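Local coordinates for putative flavoprotein (Bacteroides eggerthii, PDB 4ICI) that binds flavin mononucleotide in a flavodoxin-like fold and probably takes part in electron transfer, its precise role being unknown, at residues 68-78 with 98-109. Numbering follows the deposited sequence.
Sequences EMNDPKMRPAI and WWDLAPRIINTF. With FMN (flavin mononucleotide), chain B; EDO (1,2-ethanediol), chain F.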
# COMPACT_ATOMS: atom_id res chain seq x y z
N GLU A 68 8.71 2.44 14.88
CA GLU A 68 8.51 2.91 13.50
C GLU A 68 7.48 3.98 13.42
O GLU A 68 7.64 4.99 12.76
CB GLU A 68 7.96 1.84 12.57
CG GLU A 68 8.94 0.93 12.04
CD GLU A 68 8.33 0.06 10.97
OE1 GLU A 68 7.22 0.39 10.47
OE2 GLU A 68 8.96 -0.93 10.63
N MSE A 69 6.34 3.72 14.05
CA MSE A 69 5.25 4.63 13.89
C MSE A 69 5.53 5.95 14.63
O MSE A 69 5.06 7.00 14.21
CB MSE A 69 3.96 3.89 14.24
CG MSE A 69 3.61 2.70 13.20
SE MSE A 69 4.01 2.91 11.31
CE MSE A 69 2.83 4.30 10.83
N ASN A 70 6.40 5.94 15.65
CA ASN A 70 6.84 7.16 16.31
C ASN A 70 7.93 7.96 15.59
O ASN A 70 8.24 9.08 15.99
CB ASN A 70 7.25 6.82 17.76
CG ASN A 70 6.04 6.61 18.66
OD1 ASN A 70 5.06 7.37 18.57
ND2 ASN A 70 6.09 5.61 19.53
N ASP A 71 8.48 7.41 14.52
CA ASP A 71 9.55 8.03 13.77
C ASP A 71 9.16 8.16 12.30
O ASP A 71 9.39 7.26 11.49
CB ASP A 71 10.87 7.25 13.90
CG ASP A 71 12.03 7.91 13.16
OD1 ASP A 71 11.80 8.98 12.53
OD2 ASP A 71 13.16 7.35 13.22
N PRO A 72 8.61 9.32 11.91
CA PRO A 72 8.19 9.47 10.53
C PRO A 72 9.29 9.49 9.49
O PRO A 72 8.96 9.45 8.27
CB PRO A 72 7.42 10.79 10.53
CG PRO A 72 7.65 11.42 11.75
CD PRO A 72 8.23 10.46 12.75
N LYS A 73 10.55 9.55 9.92
CA LYS A 73 11.64 9.52 8.96
C LYS A 73 12.21 8.10 8.78
O LYS A 73 13.07 7.88 7.92
CB LYS A 73 12.75 10.51 9.37
CG LYS A 73 12.35 11.97 9.15
CD LYS A 73 13.39 12.96 9.57
CE LYS A 73 14.55 12.90 8.62
NZ LYS A 73 14.13 13.45 7.31
N MSE A 74 11.74 7.14 9.57
CA MSE A 74 12.26 5.79 9.43
C MSE A 74 11.80 5.19 8.10
O MSE A 74 10.67 5.42 7.62
CB MSE A 74 11.85 4.91 10.59
CG MSE A 74 12.67 3.63 10.61
SE MSE A 74 12.19 2.58 12.13
CE MSE A 74 12.25 3.86 13.47
N ARG A 75 12.72 4.43 7.49
CA ARG A 75 12.54 3.82 6.18
C ARG A 75 12.95 2.35 6.22
O ARG A 75 14.07 1.99 5.85
CB ARG A 75 13.28 4.59 5.09
CG ARG A 75 12.79 6.04 4.93
CD ARG A 75 11.40 6.11 4.37
NE ARG A 75 10.94 7.48 4.16
CZ ARG A 75 10.25 8.20 5.04
NH1 ARG A 75 9.90 7.71 6.22
NH2 ARG A 75 9.86 9.43 4.71
N PRO A 76 12.03 1.50 6.69
CA PRO A 76 12.35 0.08 6.76
C PRO A 76 12.80 -0.44 5.42
O PRO A 76 12.21 -0.14 4.39
CB PRO A 76 11.02 -0.54 7.21
CG PRO A 76 10.32 0.54 7.99
CD PRO A 76 10.66 1.78 7.18
N ALA A 77 13.89 -1.20 5.43
CA ALA A 77 14.54 -1.63 4.21
C ALA A 77 13.70 -2.67 3.46
O ALA A 77 13.04 -3.55 4.06
CB ALA A 77 15.91 -2.21 4.54
N ILE A 78 13.72 -2.54 2.14
CA ILE A 78 13.04 -3.45 1.21
C ILE A 78 14.08 -4.40 0.60
O ILE A 78 15.16 -3.96 0.20
CB ILE A 78 12.26 -2.67 0.12
CG1 ILE A 78 11.07 -1.92 0.74
CG2 ILE A 78 11.80 -3.61 -1.02
CD1 ILE A 78 10.41 -0.86 -0.20
N TRP A 98 -1.71 0.91 10.23
CA TRP A 98 -0.99 0.87 11.50
C TRP A 98 -1.07 2.25 12.15
O TRP A 98 -0.57 3.23 11.60
CB TRP A 98 0.48 0.50 11.31
CG TRP A 98 0.77 -0.92 11.00
CD1 TRP A 98 -0.11 -1.94 10.76
CD2 TRP A 98 2.08 -1.48 10.82
NE1 TRP A 98 0.57 -3.11 10.47
CE2 TRP A 98 1.91 -2.84 10.50
CE3 TRP A 98 3.38 -0.97 10.91
CZ2 TRP A 98 2.98 -3.71 10.28
CZ3 TRP A 98 4.43 -1.84 10.69
CH2 TRP A 98 4.22 -3.20 10.37
N TRP A 99 -1.74 2.33 13.31
CA TRP A 99 -1.94 3.59 14.00
C TRP A 99 -2.49 4.69 13.05
O TRP A 99 -2.05 5.83 13.06
CB TRP A 99 -0.62 4.03 14.65
CG TRP A 99 -0.15 3.07 15.70
CD1 TRP A 99 0.75 2.03 15.55
CD2 TRP A 99 -0.61 3.01 17.06
NE1 TRP A 99 0.88 1.36 16.74
CE2 TRP A 99 0.07 1.93 17.68
CE3 TRP A 99 -1.50 3.76 17.81
CZ2 TRP A 99 -0.14 1.58 19.01
CZ3 TRP A 99 -1.71 3.42 19.15
CH2 TRP A 99 -1.03 2.34 19.74
N ASP A 100 -3.49 4.30 12.26
CA ASP A 100 -4.19 5.19 11.32
C ASP A 100 -3.30 5.73 10.19
O ASP A 100 -3.65 6.74 9.56
CB ASP A 100 -4.89 6.34 12.07
CG ASP A 100 -6.23 6.75 11.45
OD1 ASP A 100 -6.75 6.07 10.52
OD2 ASP A 100 -6.71 7.81 11.92
N LEU A 101 -2.18 5.04 9.94
CA LEU A 101 -1.22 5.45 8.93
C LEU A 101 -0.80 4.27 8.06
O LEU A 101 -1.01 3.12 8.40
CB LEU A 101 0.05 6.03 9.60
CG LEU A 101 -0.11 7.33 10.38
CD1 LEU A 101 1.14 7.53 11.27
CD2 LEU A 101 -0.37 8.52 9.44
N ALA A 102 -0.16 4.59 6.94
CA ALA A 102 0.60 3.58 6.20
C ALA A 102 1.85 3.20 6.99
O ALA A 102 2.55 4.06 7.52
CB ALA A 102 1.02 4.09 4.84
N PRO A 103 2.17 1.90 7.06
CA PRO A 103 3.49 1.50 7.56
C PRO A 103 4.61 2.22 6.84
O PRO A 103 4.51 2.50 5.64
CB PRO A 103 3.51 -0.02 7.30
CG PRO A 103 2.06 -0.42 7.27
CD PRO A 103 1.37 0.75 6.62
N ARG A 104 5.69 2.50 7.57
CA ARG A 104 6.79 3.27 6.99
C ARG A 104 7.47 2.61 5.80
O ARG A 104 8.07 3.30 4.99
CB ARG A 104 7.80 3.66 8.05
CG ARG A 104 7.27 4.35 9.31
CD ARG A 104 6.45 5.55 9.06
NE ARG A 104 6.12 6.25 10.31
CZ ARG A 104 5.29 7.29 10.38
NH1 ARG A 104 4.70 7.74 9.27
NH2 ARG A 104 5.13 7.91 11.54
N ILE A 105 7.35 1.29 5.67
CA ILE A 105 7.90 0.64 4.48
C ILE A 105 7.21 1.12 3.19
O ILE A 105 7.79 1.06 2.12
CB ILE A 105 7.88 -0.91 4.61
CG1 ILE A 105 8.88 -1.58 3.65
CG2 ILE A 105 6.44 -1.44 4.48
CD1 ILE A 105 9.10 -3.06 3.92
N ILE A 106 5.99 1.63 3.31
CA ILE A 106 5.33 2.24 2.15
C ILE A 106 6.09 3.50 1.70
O ILE A 106 6.26 3.73 0.51
CB ILE A 106 3.84 2.52 2.44
CG1 ILE A 106 3.09 1.20 2.67
CG2 ILE A 106 3.22 3.30 1.28
CD1 ILE A 106 3.23 0.10 1.56
N ASN A 107 6.56 4.28 2.66
CA ASN A 107 7.42 5.42 2.34
C ASN A 107 8.72 4.94 1.67
O ASN A 107 9.20 5.54 0.70
CB ASN A 107 7.74 6.26 3.58
CG ASN A 107 6.49 6.76 4.29
OD1 ASN A 107 5.91 6.06 5.13
ND2 ASN A 107 6.07 7.98 3.96
N THR A 108 9.32 3.86 2.19
CA THR A 108 10.52 3.32 1.53
C THR A 108 10.23 2.96 0.07
O THR A 108 11.01 3.31 -0.84
CB THR A 108 11.07 2.08 2.24
OG1 THR A 108 11.12 2.37 3.64
CG2 THR A 108 12.42 1.67 1.68
N PHE A 109 9.08 2.33 -0.17
CA PHE A 109 8.69 1.97 -1.51
C PHE A 109 8.54 3.19 -2.43
O PHE A 109 9.13 3.25 -3.54
CB PHE A 109 7.37 1.18 -1.51
CG PHE A 109 6.82 0.98 -2.89
CD1 PHE A 109 7.43 0.11 -3.78
CD2 PHE A 109 5.67 1.69 -3.31
CE1 PHE A 109 6.93 -0.05 -5.07
CE2 PHE A 109 5.21 1.52 -4.60
CZ PHE A 109 5.84 0.67 -5.46
N1 FMN B . -6.38 -1.58 12.62
C2 FMN B . -7.17 -0.45 12.63
O2 FMN B . -8.35 -0.55 12.32
N3 FMN B . -6.62 0.77 13.01
C4 FMN B . -5.31 0.91 13.42
O4 FMN B . -4.91 2.06 13.68
C4A FMN B . -4.51 -0.25 13.44
N5 FMN B . -3.17 -0.18 13.88
C5A FMN B . -2.41 -1.36 13.84
C6 FMN B . -1.06 -1.32 14.23
C7 FMN B . -0.29 -2.45 14.20
C7M FMN B . 1.16 -2.37 14.57
C8 FMN B . -0.81 -3.65 13.76
C8M FMN B . 0.05 -4.89 13.74
C9 FMN B . -2.14 -3.71 13.38
C9A FMN B . -2.96 -2.56 13.39
N10 FMN B . -4.31 -2.61 12.99
C10 FMN B . -5.07 -1.46 13.01
C1' FMN B . -4.89 -3.89 12.47
C2' FMN B . -4.43 -4.09 11.00
O2' FMN B . -4.65 -2.96 10.18
C3' FMN B . -5.21 -5.23 10.31
O3' FMN B . -5.22 -6.42 11.17
C4' FMN B . -4.70 -5.56 8.87
O4' FMN B . -5.73 -6.28 8.23
C5' FMN B . -3.42 -6.48 8.94
O5' FMN B . -3.05 -6.69 7.61
P FMN B . -1.91 -7.73 7.18
O1P FMN B . -2.46 -9.11 7.61
O2P FMN B . -1.65 -7.57 5.76
O3P FMN B . -0.61 -7.43 7.93
C1 EDO F . 2.37 5.95 18.16
O1 EDO F . 3.10 6.40 17.01
C2 EDO F . 2.33 4.45 18.11
O2 EDO F . 3.39 3.95 18.94
O HOH W 1 6.73 -0.68 7.71
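R104 reaches across to the carbonyls of E68 and M69, its guanidinium sandwiched between CE of M69 over one face and CA of P72 over the other. In its plane NE gives a nearly straight bond (170°) to E68 O, on the face opposite the one D71 N uses. NH2 of R104 binds M69 O at 2.8 Å, with a more bent bond. With an alanine in place of R104, the slot between M69 CE and P72 CA would probably be left unfilled, M69 O losing its NH2 donor and E68 O keeping D71 N. M69, a selenomethionine bent at chi2 and chi3 (-36° and -66°), is the complementary bump. Its CE lies tightly against L101 CB (3.5 Å) and near A102 O, while SE meets the W98 ring edge in a Met-aromatic contact. Farther along, P76 nestles on R104 CB and I105, and T108 OG1 donates to P76 O at 2.8 Å. N107 CB sits 3.4 Å above the R75 guanidinium plane, over its centre. I78 CD1 rests on the backbone of F109, 3.5 Å from N, beside T108 CG2. W98 lays one face on the FMN, and the type I' turn 98-101 carries part of its pocket, W99 N and D100 N bonding FMN N5 and O4. Segment 68-78 thus packs along helix 104-112, whose I106 rests on strand 90-96 of the flavodoxin-like parallel sheet, while L101 leans on helix 132-141.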